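Local coordinates for glycoside hydrolase, GH17 family (Formosa sp. Hel1_33_131, PDB 6FCG), which probably hydrolyses internal beta-1,3-glucosidic bonds of laminarin as an endo-acting laminarinase of glycoside hydrolase family 17, at residues K268-A273 / E418-K423; Y243-T248 / K322-Y327; K230-V235 / A289-S294; S283-V288 / I301-T306. All coordinates share one frame; numbering follows the deposited sequence.

Interaction 3 comes first: helix 226-234 meets the end of the long helix 266-294. Interaction 2 starts at 243-248 and closes its loop at 322-327. Interaction 1 starts at 268-273, near the beginning of the long helix, and closes at 418-423, close to the C terminus. Interaction 4 closes a short loop from 283-288 to strand 301-305. It is nested inside the loops of interactions 1 and 2 and crosses interaction 3. Interactions 1, 2 and 3 cross one another. Interactions 1, 3 and 4 all use helix 266-294, which is thereby tied to the C-terminal arm, a neighbouring helix and the parallel sheet. Interaction 2 touches both 1 and 4.

Interaction 1: K268-A273 / E418-K423; sequences KRIDIA and ELPPVK
Arg269, Ile270 and Ala273, on one helical turn near the start of helix 266-294, meet Leu419 and Pro420 of an extended run. The backbones come nearest at Ile270 and Leu419, whose CA atoms lie 6.7 Å apart. From Leu419 to Val422 the chain has polyproline-II-like torsions, so it passes the helix as a stretched arm. The contact buries 240 Å² and is carried by side chains. Arg269 has CG anti to its carbonyl carbon, and its chain bends at chi2 and again at chi3 (81°). The bends curl it round one methyl of Leu419. CD2 of Leu419 lies 3.6 Å from Arg269 CZ, over the centre of one guanidinium face. The same CD2 is 3.9 Å from Arg269 CB, so both the root and the head of the arginine touch it. Further along, Pro420 presents its ring to the helix. Its CG rests 3.8 Å from Ala273 CB, and its CD is 4.2 Å from Ile270 CG1, where the two side chains meet at about a right angle. Arg269 NH1 also makes a salt bridge to Glu416 of the second subunit. Replacing Arg269 with an alanine would probably take the guanidinium face off the Leu419 methyl and leave Glu416 of the second subunit without this charge partner. Pro421 and Lys423 bond through their backbones to Val257, in the small parallel pairing of strands 257-258 and 422-423. The arrangement is an extended C-terminal arm laid over a helix of the TIM-barrel fold, beside a subunit interface.

Interaction 2: Y243-T248 / K322-Y327; sequences YPMHDT and KATDEY
Met245 and Thr248, on the same side of helix 244-250, pack against Ala323 and Thr324 of the loop that leads into helix 326-342. The packing is mainly apolar and small, 123 Å² in all. Met245 CG faces Ala323 CB at 4.3 Å. The methionine chain bends at chi2 and chi3, and its SD lies 4.0 Å from Thr324 CG2, the two side chains crossing at a slant. Ala323 CB also meets the hydroxyl of the threonine, 3.8 Å from Thr248 OG1.

None of the hydrogen bonds joins the two segments directly. Thr248 OG1 donates to Met245 O at 2.6 Å, in the plane of the carbonyl. A chi1 of 65° sets the hydroxyl between the backbone N and the carbonyl carbon and turns it back to the preceding helical turn. This hydroxyl also bonds to Ser321 OG, just before the loop segment. With a valine in its place, Met245 O and Ser321 OG would probably both lose their hydroxyl partner, and the link from helix to loop would go. Asp325 is the N-cap of helix 326-342: its OD1 accepts from Tyr327 N in a weak bond of 3.0 Å, and from Lys328 N.

Helix 266-294 flanks both segments. Its Ala281 meets Pro244, its Leu267 and Ile270 meet Tyr327, and helix 244-250 itself follows strand 238-241 of the main parallel sheet.

Interaction 3: K230-V235 / A289-S294; sequences KLIEAV and ASYIKS
Ile232 packs on Tyr291 and Ile292 in a purely apolar contact between two helices. It joins the last turns of the short helix 226-234 to the last turns of the long helix 266-294, on the outside of the barrel. The CA atoms come nearest at Ile232 and Ile292, 7.7 Å apart. The buried surface is only 109 Å².

Methyl groups do most of the work. Ile232 CG2 lies 3.8 Å from Ile292 CG2, and Ile232 CD1 lies 4.0 Å from the same methyl, so the CG2 methyl of Ile292 meets the methyls of both branches of Ile232. The torsion of Ile292 explains this: CG1 sits between the backbone N and the carbonyl carbon (chi1 75°), which leaves CG2 as the group that meets Ile232. CD1 of Ile232 also reaches the tyrosine. It approaches the ring at its edge, near the ring plane, 4.2 Å from Tyr291 CE2. The ring is itself stacked on His224.

Ser294 OG donates to Tyr291 O at 2.7 Å, a bond back to the preceding turn, with the donor tilted 19° from the carbonyl plane.

Lys299 NZ binds Ile232 O and Val235 O at the end of helix 226-234. Trp216 of helix 214-218 and Leu295 and Ile297 of the loop after helix 266-294 also pack on Ile232, while Ile292 rests on Ile301 of strand 301-305.

Interaction 4: S283-V288 / I301-T306; sequences SQSDSV and IHIGET
Ser285 and Ile303 meet because chi1 of the serine (176°) swings OG away from its backbone N and the isoleucine bends at chi2 (-55°), bringing the hydroxyl and the CD1 methyl together. The separation is 3.8 Å from Ser285 OG to Ile303 CD1, and Ser285 CB is also close, 4.1 Å from that methyl. Ile301 is extended at chi2, with CD1 anti to CA, and reaches Val288. Its CD1 lies 4.1 Å from the backbone C of Val288 and 4.2 Å from Val288 CG1, the two side chains meeting at a slant. The other branch of Ile301 turns to the serine: its CG2 is 4.2 Å from Ser285 OG. One small residue of the helix is thus touched by both isoleucines, in a contact of 153 Å².

The helix runs roughly against the strand. The axes of 283-288 and 301-305 make an angle of 138° and come within 9.7 Å of each other. Ile301 and Ile303 meet the helix, whereas His302, between them, points away from it and has its ring against Tyr237. Trp339 of helix 326-342 packs on both Ser285 and Ile303, and Val288 also packs on Leu238 and Val240 of the adjacent strand.

Strand 238-241, helix 266-294 and strand 301-305 form a beta-alpha-beta crossover with the two strands adjacent and parallel. This is the repeating element of a TIM barrel, and the contact is its helix-on-sheet layer. Beyond it, at the C-terminal end of the strand, Glu305 makes a salt bridge to Arg87 and hydrogen bonds to Tyr89 and Tyr243, at the end of the barrel where TIM-barrel enzymes carry their active sites.

Interaction 1: K268-A273 / E418-K423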
loop_
_atom_site.group_PDB
_atom_site.type_symbol
_atom_site.label_atom_id
_atom_site.label_comp_id
_atom_site.label_asym_id
_atom_site.label_seq_id
_atom_site.Cartn_x
_atom_site.Cartn_y
_atom_site.Cartn_z
ATOM N N LYS A 268 -20.448 19.265 -16.330
ATOM C CA LYS A 268 -21.487 19.463 -15.314
ATOM C C LYS A 268 -21.073 18.922 -13.969
ATOM O O LYS A 268 -21.331 19.555 -12.950
ATOM C CB LYS A 268 -22.860 18.875 -15.756
ATOM C CG LYS A 268 -23.643 19.960 -16.503
ATOM C CD LYS A 268 -24.821 19.534 -17.350
ATOM C CE LYS A 268 -25.519 20.754 -17.968
ATOM N NZ LYS A 268 -25.801 20.570 -19.424
ATOM N N ARG A 269 -20.395 17.777 -13.975
ATOM C CA ARG A 269 -19.841 17.207 -12.752
ATOM C C ARG A 269 -18.893 18.159 -12.006
ATOM O O ARG A 269 -18.970 18.277 -10.778
ATOM C CB ARG A 269 -19.139 15.888 -13.056
ATOM C CG ARG A 269 -20.134 14.764 -13.220
ATOM C CD ARG A 269 -19.891 13.831 -14.412
ATOM N NE ARG A 269 -18.910 12.819 -14.191
ATOM C CZ ARG A 269 -18.205 12.207 -15.144
ATOM N NH1 ARG A 269 -18.348 12.430 -16.464
ATOM N NH2 ARG A 269 -17.334 11.318 -14.727
ATOM N N ILE A 270 -18.004 18.814 -12.749
ATOM C CA ILE A 270 -17.103 19.798 -12.167
ATOM C C ILE A 270 -17.890 21.004 -11.623
ATOM O O ILE A 270 -17.677 21.400 -10.482
ATOM C CB ILE A 270 -15.976 20.201 -13.157
ATOM C CG1 ILE A 270 -15.016 19.027 -13.308
ATOM C CG2 ILE A 270 -15.210 21.422 -12.652
ATOM C CD1 ILE A 270 -13.940 19.219 -14.347
ATOM N N ASP A 271 -18.798 21.567 -12.426
ATOM C CA ASP A 271 -19.639 22.692 -11.985
ATOM C C ASP A 271 -20.364 22.415 -10.663
ATOM O O ASP A 271 -20.336 23.240 -9.756
ATOM C CB ASP A 271 -20.665 23.083 -13.060
ATOM C CG ASP A 271 -20.052 23.863 -14.232
ATOM O OD1 ASP A 271 -19.003 24.520 -14.052
ATOM O OD2 ASP A 271 -20.654 23.841 -15.346
ATOM N N ILE A 272 -20.996 21.258 -10.562
ATOM C CA ILE A 272 -21.772 20.868 -9.373
ATOM C C ILE A 272 -20.862 20.711 -8.178
ATOM O O ILE A 272 -21.199 21.136 -7.076
ATOM C CB ILE A 272 -22.554 19.539 -9.617
ATOM C CG1 ILE A 272 -23.757 19.814 -10.496
ATOM C CG2 ILE A 272 -23.041 18.881 -8.327
ATOM C CD1 ILE A 272 -24.254 18.587 -11.224
ATOM N N ALA A 273 -19.717 20.067 -8.390
ATOM C CA ALA A 273 -18.785 19.820 -7.302
ATOM C C ALA A 273 -18.188 21.136 -6.788
ATOM O O ALA A 273 -18.110 21.344 -5.572
ATOM C CB ALA A 273 -17.680 18.884 -7.751
ATOM N N GLU A 418 -8.289 16.722 -13.883
ATOM C CA GLU A 418 -8.949 15.496 -13.467
ATOM C C GLU A 418 -10.283 15.818 -12.819
ATOM O O GLU A 418 -10.493 16.927 -12.356
ATOM C CB GLU A 418 -8.051 14.724 -12.509
ATOM C CG GLU A 418 -6.702 14.376 -13.142
ATOM C CD GLU A 418 -5.889 13.374 -12.359
ATOM O OE1 GLU A 418 -4.692 13.669 -12.197
ATOM O OE2 GLU A 418 -6.412 12.341 -11.896
ATOM N N LEU A 419 -11.190 14.844 -12.818
ATOM C CA LEU A 419 -12.481 14.988 -12.133
ATOM C C LEU A 419 -12.361 14.719 -10.643
ATOM O O LEU A 419 -11.458 14.011 -10.205
ATOM C CB LEU A 419 -13.564 14.071 -12.715
ATOM C CG LEU A 419 -14.087 14.603 -14.049
ATOM C CD1 LEU A 419 -13.476 13.827 -15.198
ATOM C CD2 LEU A 419 -15.593 14.516 -14.115
ATOM N N PRO A 420 -13.297 15.272 -9.855
ATOM C CA PRO A 420 -13.299 14.930 -8.440
ATOM C C PRO A 420 -13.553 13.431 -8.246
ATOM O O PRO A 420 -14.130 12.792 -9.112
ATOM C CB PRO A 420 -14.447 15.758 -7.877
ATOM C CG PRO A 420 -14.681 16.856 -8.866
ATOM C CD PRO A 420 -14.298 16.306 -10.192
ATOM N N PRO A 421 -13.111 12.875 -7.116
ATOM C CA PRO A 421 -13.331 11.465 -6.913
ATOM C C PRO A 421 -14.823 11.139 -6.769
ATOM O O PRO A 421 -15.591 11.925 -6.211
ATOM C CB PRO A 421 -12.566 11.179 -5.609
ATOM C CG PRO A 421 -12.605 12.464 -4.863
ATOM C CD PRO A 421 -12.567 13.537 -5.910
ATOM N N VAL A 422 -15.206 9.969 -7.274
ATOM C CA VAL A 422 -16.555 9.438 -7.133
ATOM C C VAL A 422 -16.800 8.978 -5.680
ATOM O O VAL A 422 -15.946 8.342 -5.090
ATOM C CB VAL A 422 -16.769 8.270 -8.126
ATOM C CG1 VAL A 422 -18.047 7.486 -7.796
ATOM C CG2 VAL A 422 -16.809 8.808 -9.556
ATOM N N LYS A 423 -17.930 9.380 -5.090
ATOM C CA LYS A 423 -18.297 8.932 -3.719
ATOM C C LYS A 423 -19.720 8.360 -3.691
ATOM O O LYS A 423 -20.578 8.680 -4.504
ATOM C CB LYS A 423 -18.130 10.028 -2.659
ATOM C CG LYS A 423 -16.725 10.575 -2.633
ATOM C CD LYS A 423 -16.300 11.183 -1.308
ATOM C CE LYS A 423 -14.956 11.869 -1.514
ATOM N NZ LYS A 423 -14.474 12.622 -0.340
#

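Interaction 2: Y243-T248 / K322-Y327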
loop_
_atom_site.group_PDB
_atom_site.type_symbol
_atom_site.label_atom_id
_atom_site.label_comp_id
_atom_site.label_asym_id
_atom_site.label_seq_id
_atom_site.Cartn_x
_atom_site.Cartn_y
_atom_site.Cartn_z
ATOM N N TYR A 243 -11.359 27.983 3.802
ATOM C CA TYR A 243 -10.569 27.268 2.791
ATOM C C TYR A 243 -11.116 25.900 2.403
ATOM O O TYR A 243 -10.589 24.869 2.802
ATOM C CB TYR A 243 -9.110 27.150 3.256
ATOM C CG TYR A 243 -8.215 28.303 2.806
ATOM C CD1 TYR A 243 -7.697 28.330 1.517
ATOM C CD2 TYR A 243 -7.902 29.358 3.677
ATOM C CE1 TYR A 243 -6.890 29.367 1.100
ATOM C CE2 TYR A 243 -7.097 30.412 3.279
ATOM C CZ TYR A 243 -6.594 30.415 1.990
ATOM O OH TYR A 243 -5.773 31.418 1.557
ATOM N N PRO A 244 -12.188 25.888 1.593
ATOM C CA PRO A 244 -12.695 24.624 1.053
ATOM C C PRO A 244 -11.600 23.768 0.390
ATOM O O PRO A 244 -11.615 22.551 0.581
ATOM C CB PRO A 244 -13.762 25.063 0.024
ATOM C CG PRO A 244 -14.045 26.483 0.289
ATOM C CD PRO A 244 -13.124 27.007 1.345
ATOM N N MET A 245 -10.691 24.380 -0.385
ATOM C CA MET A 245 -9.664 23.605 -1.098
ATOM C C MET A 245 -8.939 22.672 -0.145
ATOM O O MET A 245 -8.795 21.499 -0.402
ATOM C CB MET A 245 -8.649 24.499 -1.792
ATOM C CG MET A 245 -7.752 23.738 -2.765
ATOM S SD MET A 245 -6.006 24.154 -2.643
ATOM C CE MET A 245 -5.566 23.604 -1.010
ATOM N N HIS A 246 -8.502 23.212 0.983
ATOM C CA HIS A 246 -7.845 22.399 1.996
ATOM C C HIS A 246 -8.754 21.326 2.556
ATOM O O HIS A 246 -8.297 20.230 2.818
ATOM C CB HIS A 246 -7.291 23.283 3.114
ATOM C CG HIS A 246 -6.089 24.054 2.691
ATOM N ND1 HIS A 246 -6.082 25.424 2.544
ATOM C CD2 HIS A 246 -4.861 23.633 2.325
ATOM C CE1 HIS A 246 -4.887 25.817 2.140
ATOM N NE2 HIS A 246 -4.128 24.747 2.002
ATOM N N ASP A 247 -10.021 21.658 2.767
ATOM C CA ASP A 247 -10.952 20.708 3.308
ATOM C C ASP A 247 -11.327 19.596 2.333
ATOM O O ASP A 247 -11.738 18.529 2.780
ATOM C CB ASP A 247 -12.178 21.415 3.913
ATOM C CG ASP A 247 -11.864 22.101 5.248
ATOM O OD1 ASP A 247 -10.819 21.800 5.859
ATOM O OD2 ASP A 247 -12.677 22.920 5.726
ATOM N N THR A 248 -11.079 19.748 1.034
ATOM C CA THR A 248 -11.172 18.576 0.121
ATOM C C THR A 248 -10.302 17.371 0.567
ATOM O O THR A 248 -10.555 16.229 0.143
ATOM C CB THR A 248 -10.791 18.858 -1.333
ATOM O OG1 THR A 248 -9.401 19.209 -1.433
ATOM C CG2 THR A 248 -11.657 19.937 -1.902
ATOM N N LYS A 322 -7.682 15.638 -6.073
ATOM C CA LYS A 322 -7.986 16.101 -7.456
ATOM C C LYS A 322 -8.580 17.521 -7.508
ATOM O O LYS A 322 -9.362 17.838 -8.404
ATOM C CB LYS A 322 -8.933 15.133 -8.200
ATOM C CG LYS A 322 -8.689 13.652 -8.007
ATOM C CD LYS A 322 -7.528 13.142 -8.808
ATOM C CE LYS A 322 -7.635 11.628 -8.797
ATOM N NZ LYS A 322 -6.339 10.952 -8.973
ATOM N N ALA A 323 -8.211 18.360 -6.559
ATOM C CA ALA A 323 -8.752 19.710 -6.475
ATOM C C ALA A 323 -7.990 20.716 -7.331
ATOM O O ALA A 323 -8.590 21.550 -7.990
ATOM C CB ALA A 323 -8.740 20.161 -5.029
ATOM N N THR A 324 -6.673 20.616 -7.345
ATOM C CA THR A 324 -5.840 21.655 -7.891
ATOM C C THR A 324 -5.593 21.584 -9.407
ATOM O O THR A 324 -5.040 20.620 -9.895
ATOM C CB THR A 324 -4.475 21.647 -7.211
ATOM O OG1 THR A 324 -3.881 20.351 -7.332
ATOM C CG2 THR A 324 -4.627 22.003 -5.757
ATOM N N ASP A 325 -6.009 22.644 -10.103
ATOM C CA ASP A 325 -5.676 22.935 -11.506
ATOM C C ASP A 325 -6.240 24.324 -11.832
ATOM O O ASP A 325 -7.066 24.843 -11.072
ATOM C CB ASP A 325 -6.221 21.860 -12.474
ATOM C CG ASP A 325 -7.732 21.714 -12.393
ATOM O OD1 ASP A 325 -8.432 22.675 -12.792
ATOM O OD2 ASP A 325 -8.211 20.633 -11.946
ATOM N N GLU A 326 -5.852 24.901 -12.965
ATOM C CA GLU A 326 -6.241 26.273 -13.280
ATOM C C GLU A 326 -7.721 26.468 -13.578
ATOM O O GLU A 326 -8.258 27.586 -13.403
ATOM C CB GLU A 326 -5.434 26.810 -14.438
ATOM C CG GLU A 326 -3.961 26.984 -14.094
ATOM C CD GLU A 326 -3.127 27.602 -15.208
ATOM O OE1 GLU A 326 -3.696 28.232 -16.133
ATOM O OE2 GLU A 326 -1.891 27.466 -15.152
ATOM N N TYR A 327 -8.383 25.397 -14.024
ATOM C CA TYR A 327 -9.806 25.454 -14.359
ATOM C C TYR A 327 -10.650 25.539 -13.094
ATOM O O TYR A 327 -11.542 26.384 -12.971
ATOM C CB TYR A 327 -10.198 24.236 -15.209
ATOM C CG TYR A 327 -11.629 24.209 -15.714
ATOM C CD1 TYR A 327 -12.145 25.264 -16.468
ATOM C CD2 TYR A 327 -12.445 23.106 -15.501
ATOM C CE1 TYR A 327 -13.446 25.233 -16.961
ATOM C CE2 TYR A 327 -13.743 23.066 -15.996
ATOM C CZ TYR A 327 -14.233 24.128 -16.727
ATOM O OH TYR A 327 -15.508 24.079 -17.207
#

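Interaction 3: K230-V235 / A289-S294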
loop_
_atom_site.group_PDB
_atom_site.type_symbol
_atom_site.label_atom_id
_atom_site.label_comp_id
_atom_site.label_asym_id
_atom_site.label_seq_id
_atom_site.Cartn_x
_atom_site.Cartn_y
_atom_site.Cartn_z
ATOM N N LYS A 230 -15.049 40.054 23.841
ATOM C CA LYS A 230 -14.516 41.405 23.968
ATOM C C LYS A 230 -13.779 41.842 22.706
ATOM O O LYS A 230 -13.856 43.022 22.328
ATOM C CB LYS A 230 -13.560 41.544 25.169
ATOM C CG LYS A 230 -14.210 41.263 26.511
ATOM C CD LYS A 230 -13.463 41.886 27.671
ATOM C CE LYS A 230 -13.975 41.269 28.957
ATOM N NZ LYS A 230 -12.935 40.447 29.546
ATOM N N LEU A 231 -13.062 40.906 22.075
ATOM C CA LEU A 231 -12.388 41.187 20.822
ATOM C C LEU A 231 -13.367 41.512 19.708
ATOM O O LEU A 231 -13.155 42.446 18.942
ATOM C CB LEU A 231 -11.524 39.998 20.395
ATOM C CG LEU A 231 -10.794 40.156 19.056
ATOM C CD1 LEU A 231 -9.788 41.292 19.110
ATOM C CD2 LEU A 231 -10.096 38.867 18.704
ATOM N N ILE A 232 -14.440 40.736 19.622
ATOM C CA ILE A 232 -15.504 41.003 18.659
ATOM C C ILE A 232 -16.127 42.389 18.878
ATOM O O ILE A 232 -16.464 43.040 17.898
ATOM C CB ILE A 232 -16.578 39.905 18.675
ATOM C CG1 ILE A 232 -15.998 38.611 18.103
ATOM C CG2 ILE A 232 -17.797 40.305 17.860
ATOM C CD1 ILE A 232 -16.730 37.363 18.529
ATOM N N GLU A 233 -16.275 42.826 20.140
ATOM C CA GLU A 233 -16.688 44.213 20.466
ATOM C C GLU A 233 -15.666 45.247 20.046
ATOM O O GLU A 233 -16.039 46.282 19.566
ATOM C CB GLU A 233 -16.975 44.449 21.991
ATOM C CG GLU A 233 -18.385 43.958 22.505
ATOM C CD GLU A 233 -19.613 44.717 21.973
ATOM O OE1 GLU A 233 -19.559 45.444 20.973
ATOM O OE2 GLU A 233 -20.712 44.509 22.530
ATOM N N ALA A 234 -14.384 44.980 20.257
ATOM C CA ALA A 234 -13.343 45.991 20.049
ATOM C C ALA A 234 -13.017 46.271 18.592
ATOM O O ALA A 234 -12.714 47.412 18.259
ATOM C CB ALA A 234 -12.073 45.601 20.788
ATOM N N VAL A 235 -13.075 45.261 17.721
ATOM C CA VAL A 235 -12.719 45.456 16.292
ATOM C C VAL A 235 -13.763 46.271 15.539
ATOM O O VAL A 235 -14.917 46.325 15.948
ATOM C CB VAL A 235 -12.486 44.121 15.517
ATOM C CG1 VAL A 235 -11.301 43.381 16.091
ATOM C CG2 VAL A 235 -13.718 43.231 15.481
ATOM N N ALA A 289 -21.255 34.843 11.346
ATOM C CA ALA A 289 -22.361 35.799 11.482
ATOM C C ALA A 289 -23.403 35.362 12.523
ATOM O O ALA A 289 -23.873 36.182 13.294
ATOM C CB ALA A 289 -23.044 36.049 10.137
ATOM N N SER A 290 -23.748 34.077 12.533
ATOM C CA SER A 290 -24.635 33.498 13.555
ATOM C C SER A 290 -24.095 33.608 14.959
ATOM O O SER A 290 -24.840 33.895 15.901
ATOM C CB SER A 290 -24.901 32.032 13.276
ATOM O OG SER A 290 -25.762 31.922 12.180
ATOM N N TYR A 291 -22.802 33.376 15.109
ATOM C CA TYR A 291 -22.199 33.450 16.429
ATOM C C TYR A 291 -22.258 34.868 17.010
ATOM O O TYR A 291 -22.616 35.030 18.184
ATOM C CB TYR A 291 -20.756 32.892 16.456
ATOM C CG TYR A 291 -20.215 32.897 17.872
ATOM C CD1 TYR A 291 -20.792 32.088 18.851
ATOM C CD2 TYR A 291 -19.184 33.741 18.238
ATOM C CE1 TYR A 291 -20.333 32.113 20.154
ATOM C CE2 TYR A 291 -18.720 33.771 19.534
ATOM C CZ TYR A 291 -19.300 32.959 20.489
ATOM O OH TYR A 291 -18.834 33.011 21.772
ATOM N N ILE A 292 -21.938 35.880 16.207
ATOM C CA ILE A 292 -21.914 37.270 16.714
ATOM C C ILE A 292 -23.352 37.734 16.977
ATOM O O ILE A 292 -23.607 38.392 17.976
ATOM C CB ILE A 292 -21.061 38.289 15.901
ATOM C CG1 ILE A 292 -21.763 38.692 14.589
ATOM C CG2 ILE A 292 -19.615 37.759 15.729
ATOM C CD1 ILE A 292 -20.933 39.436 13.558
ATOM N N LYS A 293 -24.298 37.304 16.142
ATOM C CA LYS A 293 -25.720 37.567 16.383
ATOM C C LYS A 293 -26.169 37.000 17.734
ATOM O O LYS A 293 -26.860 37.680 18.475
ATOM C CB LYS A 293 -26.599 36.996 15.262
ATOM C CG LYS A 293 -28.021 37.534 15.290
ATOM C CD LYS A 293 -28.913 36.858 14.258
ATOM C CE LYS A 293 -30.229 37.613 14.124
ATOM N NZ LYS A 293 -31.211 36.853 13.307
ATOM N N SER A 294 -25.736 35.783 18.063
ATOM C CA SER A 294 -26.045 35.155 19.366
ATOM C C SER A 294 -25.467 35.925 20.565
ATOM O O SER A 294 -26.003 35.851 21.640
ATOM C CB SER A 294 -25.571 33.692 19.404
ATOM O OG SER A 294 -24.218 33.578 19.838
#

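Interaction 4: S283-V288 / I301-T306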
loop_
_atom_site.group_PDB
_atom_site.type_symbol
_atom_site.label_atom_id
_atom_site.label_comp_id
_atom_site.label_asym_id
_atom_site.label_seq_id
_atom_site.Cartn_x
_atom_site.Cartn_y
_atom_site.Cartn_z
ATOM N N SER A 283 -21.158 28.792 4.102
ATOM C CA SER A 283 -21.617 28.251 5.397
ATOM C C SER A 283 -20.707 28.605 6.545
ATOM O O SER A 283 -21.197 28.912 7.644
ATOM C CB SER A 283 -21.737 26.720 5.368
ATOM O OG SER A 283 -22.981 26.337 4.848
ATOM N N GLN A 284 -19.394 28.522 6.297
ATOM C CA GLN A 284 -18.406 28.871 7.318
ATOM C C GLN A 284 -18.445 30.356 7.664
ATOM O O GLN A 284 -18.394 30.723 8.840
ATOM C CB GLN A 284 -16.998 28.427 6.913
ATOM C CG GLN A 284 -16.895 26.919 6.843
ATOM C CD GLN A 284 -15.484 26.392 6.775
ATOM O OE1 GLN A 284 -14.542 27.037 6.270
ATOM N NE2 GLN A 284 -15.313 25.192 7.316
ATOM N N SER A 285 -18.542 31.208 6.643
ATOM C CA SER A 285 -18.716 32.645 6.878
ATOM C C SER A 285 -20.012 32.927 7.667
ATOM O O SER A 285 -19.987 33.674 8.641
ATOM C CB SER A 285 -18.707 33.403 5.548
ATOM O OG SER A 285 -18.959 34.782 5.748
ATOM N N ASP A 286 -21.107 32.304 7.247
ATOM C CA ASP A 286 -22.415 32.506 7.891
ATOM C C ASP A 286 -22.435 32.038 9.356
ATOM O O ASP A 286 -23.116 32.629 10.202
ATOM C CB ASP A 286 -23.557 31.814 7.094
ATOM C CG ASP A 286 -23.932 32.565 5.825
ATOM O OD1 ASP A 286 -23.403 33.681 5.582
ATOM O OD2 ASP A 286 -24.730 32.037 5.029
ATOM N N SER A 287 -21.683 30.964 9.641
ATOM C CA SER A 287 -21.506 30.449 10.996
ATOM C C SER A 287 -20.881 31.489 11.928
ATOM O O SER A 287 -21.280 31.604 13.077
ATOM C CB SER A 287 -20.650 29.194 10.950
ATOM O OG SER A 287 -20.711 28.535 12.183
ATOM N N VAL A 288 -19.961 32.292 11.405
ATOM C CA VAL A 288 -19.412 33.442 12.142
ATOM C C VAL A 288 -20.485 34.529 12.379
ATOM O O VAL A 288 -20.613 35.058 13.492
ATOM C CB VAL A 288 -18.170 34.071 11.451
ATOM C CG1 VAL A 288 -17.592 35.226 12.284
ATOM C CG2 VAL A 288 -17.066 33.029 11.231
ATOM N N ILE A 301 -18.774 41.597 8.466
ATOM C CA ILE A 301 -17.847 40.524 8.211
ATOM C C ILE A 301 -17.364 40.687 6.777
ATOM O O ILE A 301 -18.174 40.892 5.850
ATOM C CB ILE A 301 -18.521 39.157 8.395
ATOM C CG1 ILE A 301 -18.904 38.981 9.865
ATOM C CG2 ILE A 301 -17.574 38.039 7.976
ATOM C CD1 ILE A 301 -19.917 37.900 10.095
ATOM N N HIS A 302 -16.044 40.567 6.608
ATOM C CA HIS A 302 -15.403 40.487 5.279
ATOM C C HIS A 302 -14.501 39.268 5.174
ATOM O O HIS A 302 -14.009 38.756 6.172
ATOM C CB HIS A 302 -14.663 41.782 4.994
ATOM C CG HIS A 302 -15.584 42.962 4.927
ATOM N ND1 HIS A 302 -16.482 43.111 3.900
ATOM C CD2 HIS A 302 -15.833 43.973 5.790
ATOM C CE1 HIS A 302 -17.219 44.186 4.102
ATOM N NE2 HIS A 302 -16.843 44.730 5.244
ATOM N N ILE A 303 -14.304 38.779 3.957
ATOM C CA ILE A 303 -13.432 37.633 3.737
ATOM C C ILE A 303 -12.003 38.120 3.575
ATOM O O ILE A 303 -11.630 38.698 2.563
ATOM C CB ILE A 303 -13.880 36.772 2.541
ATOM C CG1 ILE A 303 -15.357 36.345 2.712
ATOM C CG2 ILE A 303 -12.989 35.539 2.396
ATOM C CD1 ILE A 303 -15.688 35.630 4.019
ATOM N N GLY A 304 -11.203 37.844 4.588
ATOM C CA GLY A 304 -9.796 38.192 4.581
ATOM C C GLY A 304 -8.890 37.240 3.818
ATOM O O GLY A 304 -7.760 37.615 3.479
ATOM N N GLU A 305 -9.327 36.000 3.622
ATOM C CA GLU A 305 -8.508 35.046 2.914
ATOM C C GLU A 305 -9.329 33.845 2.462
ATOM O O GLU A 305 -9.997 33.207 3.251
ATOM C CB GLU A 305 -7.282 34.618 3.754
ATOM C CG GLU A 305 -6.022 34.326 2.924
ATOM C CD GLU A 305 -4.852 33.810 3.760
ATOM O OE1 GLU A 305 -4.497 32.601 3.622
ATOM O OE2 GLU A 305 -4.282 34.584 4.579
ATOM N N THR A 306 -9.263 33.561 1.172
ATOM C CA THR A 306 -9.645 32.261 0.631
ATOM C C THR A 306 -8.968 32.103 -0.731
ATOM O O THR A 306 -8.626 33.094 -1.366
ATOM C CB THR A 306 -11.165 32.091 0.510
ATOM O OG1 THR A 306 -11.459 30.726 0.197
ATOM C CG2 THR A 306 -11.748 32.989 -0.588
#